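Local coordinates for E3 SUMO-protein ligase SIZ1 (PDB 3I2D), which acts as an E3 ligase that promotes attachment of SUMO to septins and to the replication clamp PCNA, at residues 137-149 and 181-195. Numbering follows the deposited sequence.
Sequences IQFPFPNELRCNN and QNNVELIYAFTTKEY
Glu144 and Ile187 face each other as a hydrogen-bonded pair of an antiparallel ladder, and Arg146 and Glu185 repeat it two residues on; strands 143-147 and 182-189 run at 173° to each other. This face is partly exposed, which suits the long charged chains of Glu144, Arg146 and Glu185, with Ile187 among them; Arg146 NE makes a salt bridge, weak as a hydrogen bond, to Glu144 OE2 along its own strand. The other face carries apolar chains: Leu145 CD1 lies 3.9 Å from Val184 CG1 and 4.0 Å from Leu186 CD1, while Cys147 SG touches Val184 CG2. Branched apolar residues suit this buried face, where Leu186 also meets Val87 of strand 74-90, in the other sheet, and Val184 meets Phe100 of adjacent strand 93-100.

Just beyond the last bridge, Cys147 with Val184, Asn148 extends the pairing. Its backbone N gives Asn183 O a nearly straight bond. From CB, with CG anti to the carbonyl carbon (chi1 -58°), the side chain swings towards the partner strand; CG comes 3.6 Å from Asn182 OD1, OD1 accepts Asn183 N at 2.6 Å, and ND2 donates to a lone pair of Asn182 OD1 at 2.8 Å, the two amides nearly coplanar. ND2 also reaches His174 O, and Asn182 OD1 accepts Lys176 N, tying in the chain just ahead of strand 182-189. With an alanine here the amide is gone, which is likely to leave Asn183 N without its acceptor and His174 O and Asn182 OD1 without the ND2 donor.

At the other end, the compact ring of Pro140 lays CB over one face of Tyr195, 3.8 Å from the ring centroid, a CH-pi contact, while Gln138 O approaches the ring edge at CD2. Asn143 ND2 donates to Pro140 O, tying Asn143 back to the chain three residues earlier. Water 1 bridges Pro142 O and Ala189 N where direct pairing lapses. The arrangement is that of two neighbouring central strands in a four-stranded antiparallel sheet of the PINIT domain.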
# COMPACT_ATOMS: atom_id res chain seq x y z
N ILE A 137 7.70 -0.19 -9.34
CA ILE A 137 7.36 1.00 -10.11
C ILE A 137 8.63 1.82 -10.21
O ILE A 137 9.17 2.28 -9.21
CB ILE A 137 6.29 1.82 -9.42
CG1 ILE A 137 4.97 1.06 -9.45
CG2 ILE A 137 6.17 3.18 -10.08
CD1 ILE A 137 3.88 1.65 -8.57
N GLN A 138 9.12 2.01 -11.43
CA GLN A 138 10.34 2.77 -11.62
C GLN A 138 10.41 3.54 -12.93
O GLN A 138 10.50 2.95 -14.00
CB GLN A 138 11.53 1.84 -11.53
CG GLN A 138 12.82 2.58 -11.32
CD GLN A 138 14.01 1.66 -11.39
OE1 GLN A 138 14.36 1.16 -12.46
NE2 GLN A 138 14.64 1.41 -10.25
N PHE A 139 10.37 4.86 -12.80
CA PHE A 139 10.47 5.79 -13.92
C PHE A 139 11.95 6.11 -14.21
O PHE A 139 12.78 6.07 -13.31
CB PHE A 139 9.78 7.10 -13.57
CG PHE A 139 8.30 7.05 -13.69
CD1 PHE A 139 7.55 6.32 -12.79
CD2 PHE A 139 7.66 7.72 -14.72
CE1 PHE A 139 6.16 6.26 -12.93
CE2 PHE A 139 6.30 7.67 -14.86
CZ PHE A 139 5.54 6.93 -13.97
N PRO A 140 12.29 6.43 -15.46
CA PRO A 140 13.70 6.74 -15.69
C PRO A 140 14.01 8.13 -15.12
O PRO A 140 13.14 9.00 -15.12
CB PRO A 140 13.82 6.70 -17.21
CG PRO A 140 12.45 7.13 -17.66
CD PRO A 140 11.56 6.33 -16.73
N PHE A 141 15.22 8.33 -14.61
CA PHE A 141 15.65 9.60 -14.04
C PHE A 141 16.84 10.11 -14.84
O PHE A 141 17.75 9.36 -15.16
CB PHE A 141 16.06 9.41 -12.59
CG PHE A 141 16.45 10.69 -11.90
CD1 PHE A 141 15.50 11.42 -11.18
CD2 PHE A 141 17.76 11.16 -11.94
CE1 PHE A 141 15.85 12.60 -10.52
CE2 PHE A 141 18.13 12.34 -11.28
CZ PHE A 141 17.17 13.06 -10.57
N PRO A 142 16.86 11.41 -15.18
CA PRO A 142 15.85 12.43 -14.87
C PRO A 142 14.68 12.38 -15.87
O PRO A 142 14.80 11.81 -16.96
CB PRO A 142 16.65 13.72 -15.01
CG PRO A 142 17.51 13.39 -16.24
CD PRO A 142 17.97 11.96 -15.98
N ASN A 143 13.55 12.97 -15.50
CA ASN A 143 12.42 12.97 -16.40
C ASN A 143 11.51 14.14 -16.13
O ASN A 143 11.59 14.80 -15.09
CB ASN A 143 11.63 11.66 -16.30
CG ASN A 143 10.70 11.61 -15.08
OD1 ASN A 143 9.78 12.40 -14.96
ND2 ASN A 143 10.94 10.65 -14.19
N GLU A 144 10.65 14.44 -17.09
CA GLU A 144 9.68 15.49 -16.93
C GLU A 144 8.41 15.00 -17.58
O GLU A 144 8.39 14.71 -18.77
CB GLU A 144 10.11 16.78 -17.60
CG GLU A 144 9.03 17.82 -17.48
CD GLU A 144 9.51 19.20 -17.82
OE1 GLU A 144 10.45 19.67 -17.14
OE2 GLU A 144 8.94 19.80 -18.77
N LEU A 145 7.36 14.89 -16.78
CA LEU A 145 6.07 14.41 -17.27
C LEU A 145 5.10 15.57 -17.41
O LEU A 145 4.96 16.42 -16.52
CB LEU A 145 5.49 13.37 -16.31
CG LEU A 145 4.20 12.69 -16.74
CD1 LEU A 145 4.43 11.83 -17.98
CD2 LEU A 145 3.71 11.84 -15.60
N ARG A 146 4.42 15.61 -18.56
CA ARG A 146 3.44 16.64 -18.84
C ARG A 146 2.15 16.01 -19.33
O ARG A 146 2.16 15.03 -20.08
CB ARG A 146 3.96 17.60 -19.91
CG ARG A 146 4.84 18.70 -19.39
CD ARG A 146 5.43 19.53 -20.53
NE ARG A 146 6.28 20.59 -19.99
CZ ARG A 146 5.82 21.67 -19.37
NH1 ARG A 146 4.51 21.85 -19.22
NH2 ARG A 146 6.66 22.57 -18.87
N CYS A 147 1.05 16.58 -18.87
CA CYS A 147 -0.26 16.13 -19.30
C CYS A 147 -0.95 17.37 -19.83
O CYS A 147 -1.14 18.35 -19.10
CB CYS A 147 -1.06 15.56 -18.13
SG CYS A 147 -2.54 14.74 -18.70
N ASN A 148 -1.32 17.34 -21.11
CA ASN A 148 -1.96 18.47 -21.76
C ASN A 148 -1.18 19.75 -21.41
O ASN A 148 -1.71 20.69 -20.81
CB ASN A 148 -3.42 18.60 -21.33
CG ASN A 148 -4.23 17.35 -21.64
OD1 ASN A 148 -4.08 16.73 -22.70
ND2 ASN A 148 -5.11 16.97 -20.71
N ASN A 149 0.10 19.73 -21.77
CA ASN A 149 1.03 20.84 -21.57
C ASN A 149 1.34 21.30 -20.14
O ASN A 149 2.04 22.30 -19.96
CB ASN A 149 0.57 22.05 -22.41
CG ASN A 149 1.71 23.01 -22.72
OD1 ASN A 149 2.73 22.61 -23.29
ND2 ASN A 149 1.55 24.28 -22.34
N GLN A 181 -9.47 15.40 -26.92
CA GLN A 181 -8.24 14.62 -26.84
C GLN A 181 -7.28 15.09 -25.75
O GLN A 181 -7.16 16.29 -25.47
CB GLN A 181 -7.54 14.65 -28.19
CG GLN A 181 -6.13 14.11 -28.14
CD GLN A 181 -5.35 14.45 -29.39
OE1 GLN A 181 -5.68 13.98 -30.48
NE2 GLN A 181 -4.32 15.28 -29.24
N ASN A 182 -6.61 14.12 -25.14
CA ASN A 182 -5.64 14.37 -24.08
C ASN A 182 -4.26 14.05 -24.61
O ASN A 182 -4.09 13.18 -25.46
CB ASN A 182 -5.92 13.49 -22.87
CG ASN A 182 -7.06 14.00 -22.03
OD1 ASN A 182 -6.98 15.08 -21.44
ND2 ASN A 182 -8.14 13.22 -21.97
N ASN A 183 -3.26 14.74 -24.09
CA ASN A 183 -1.90 14.48 -24.52
C ASN A 183 -0.94 14.36 -23.35
O ASN A 183 -0.82 15.26 -22.52
CB ASN A 183 -1.42 15.59 -25.46
CG ASN A 183 -0.51 15.06 -26.55
OD1 ASN A 183 0.65 14.71 -26.30
ND2 ASN A 183 -1.04 14.98 -27.76
N VAL A 184 -0.26 13.22 -23.29
CA VAL A 184 0.70 12.95 -22.24
C VAL A 184 2.07 12.86 -22.87
O VAL A 184 2.24 12.22 -23.90
CB VAL A 184 0.43 11.62 -21.55
CG1 VAL A 184 1.49 11.35 -20.50
CG2 VAL A 184 -0.94 11.65 -20.92
N GLU A 185 3.05 13.50 -22.25
CA GLU A 185 4.39 13.44 -22.80
C GLU A 185 5.43 13.24 -21.70
O GLU A 185 5.45 13.97 -20.71
CB GLU A 185 4.68 14.73 -23.56
CG GLU A 185 5.87 14.65 -24.49
CD GLU A 185 5.99 15.89 -25.36
OE1 GLU A 185 5.01 16.21 -26.09
OE2 GLU A 185 7.05 16.55 -25.30
N LEU A 186 6.28 12.23 -21.88
CA LEU A 186 7.35 11.96 -20.93
C LEU A 186 8.69 12.27 -21.59
O LEU A 186 9.05 11.70 -22.61
CB LEU A 186 7.37 10.49 -20.50
CG LEU A 186 8.54 10.13 -19.56
CD1 LEU A 186 8.28 10.65 -18.15
CD2 LEU A 186 8.70 8.63 -19.53
N ILE A 187 9.42 13.20 -21.00
CA ILE A 187 10.71 13.57 -21.51
C ILE A 187 11.76 12.95 -20.59
O ILE A 187 11.75 13.20 -19.39
CB ILE A 187 10.89 15.08 -21.50
CG1 ILE A 187 9.84 15.73 -22.40
CG2 ILE A 187 12.30 15.44 -21.95
CD1 ILE A 187 9.96 17.22 -22.46
N TYR A 188 12.64 12.14 -21.16
CA TYR A 188 13.70 11.52 -20.37
C TYR A 188 15.06 11.79 -20.99
O TYR A 188 15.16 12.38 -22.07
CB TYR A 188 13.46 10.02 -20.28
CG TYR A 188 13.27 9.35 -21.62
CD1 TYR A 188 14.32 8.72 -22.26
CD2 TYR A 188 12.02 9.35 -22.24
CE1 TYR A 188 14.14 8.09 -23.50
CE2 TYR A 188 11.82 8.73 -23.47
CZ TYR A 188 12.88 8.10 -24.10
OH TYR A 188 12.69 7.50 -25.32
N ALA A 189 16.11 11.36 -20.30
CA ALA A 189 17.47 11.57 -20.77
C ALA A 189 18.47 10.62 -20.13
O ALA A 189 18.33 10.27 -18.97
CB ALA A 189 17.90 13.00 -20.49
N PHE A 190 19.48 10.21 -20.89
CA PHE A 190 20.53 9.34 -20.36
C PHE A 190 20.00 8.06 -19.76
O PHE A 190 20.18 7.79 -18.57
CB PHE A 190 21.32 10.10 -19.30
CG PHE A 190 21.46 11.55 -19.60
CD1 PHE A 190 21.18 12.50 -18.62
CD2 PHE A 190 21.87 11.97 -20.86
CE1 PHE A 190 21.30 13.85 -18.89
CE2 PHE A 190 21.99 13.32 -21.14
CZ PHE A 190 21.71 14.27 -20.16
N THR A 191 19.34 7.27 -20.59
CA THR A 191 18.80 6.02 -20.13
C THR A 191 19.66 4.84 -20.60
O THR A 191 20.04 4.78 -21.76
CB THR A 191 17.36 5.85 -20.63
OG1 THR A 191 17.34 6.01 -22.06
CG2 THR A 191 16.47 6.88 -19.99
N THR A 192 19.97 3.93 -19.68
CA THR A 192 20.77 2.74 -20.00
C THR A 192 19.88 1.51 -20.13
O THR A 192 20.33 0.46 -20.55
CB THR A 192 21.80 2.43 -18.90
OG1 THR A 192 21.13 2.19 -17.66
CG2 THR A 192 22.79 3.58 -18.75
N LYS A 193 18.61 1.64 -19.76
CA LYS A 193 17.68 0.53 -19.84
C LYS A 193 16.38 1.00 -20.48
O LYS A 193 16.13 2.20 -20.54
CB LYS A 193 17.42 0.01 -18.42
CG LYS A 193 18.67 0.00 -17.58
CD LYS A 193 18.66 -1.05 -16.48
CE LYS A 193 18.55 -2.47 -17.01
NZ LYS A 193 18.46 -3.44 -15.87
N GLU A 194 15.57 0.07 -20.97
CA GLU A 194 14.28 0.42 -21.57
C GLU A 194 13.18 0.36 -20.51
O GLU A 194 13.26 -0.43 -19.58
CB GLU A 194 13.92 -0.53 -22.70
CG GLU A 194 14.50 -0.14 -24.04
CD GLU A 194 13.90 -0.94 -25.18
OE1 GLU A 194 13.97 -2.19 -25.13
OE2 GLU A 194 13.35 -0.31 -26.12
N TYR A 195 12.17 1.22 -20.65
CA TYR A 195 11.07 1.24 -19.70
C TYR A 195 9.74 1.24 -20.45
O TYR A 195 9.66 1.68 -21.59
CB TYR A 195 11.11 2.49 -18.83
CG TYR A 195 12.36 2.70 -18.01
CD1 TYR A 195 13.57 3.06 -18.62
CD2 TYR A 195 12.33 2.60 -16.62
CE1 TYR A 195 14.71 3.31 -17.85
CE2 TYR A 195 13.44 2.85 -15.86
CZ TYR A 195 14.63 3.21 -16.47
OH TYR A 195 15.72 3.46 -15.69
O HOH W 1 15.90 9.47 -17.95
O HOH W 2 1.28 17.50 -22.99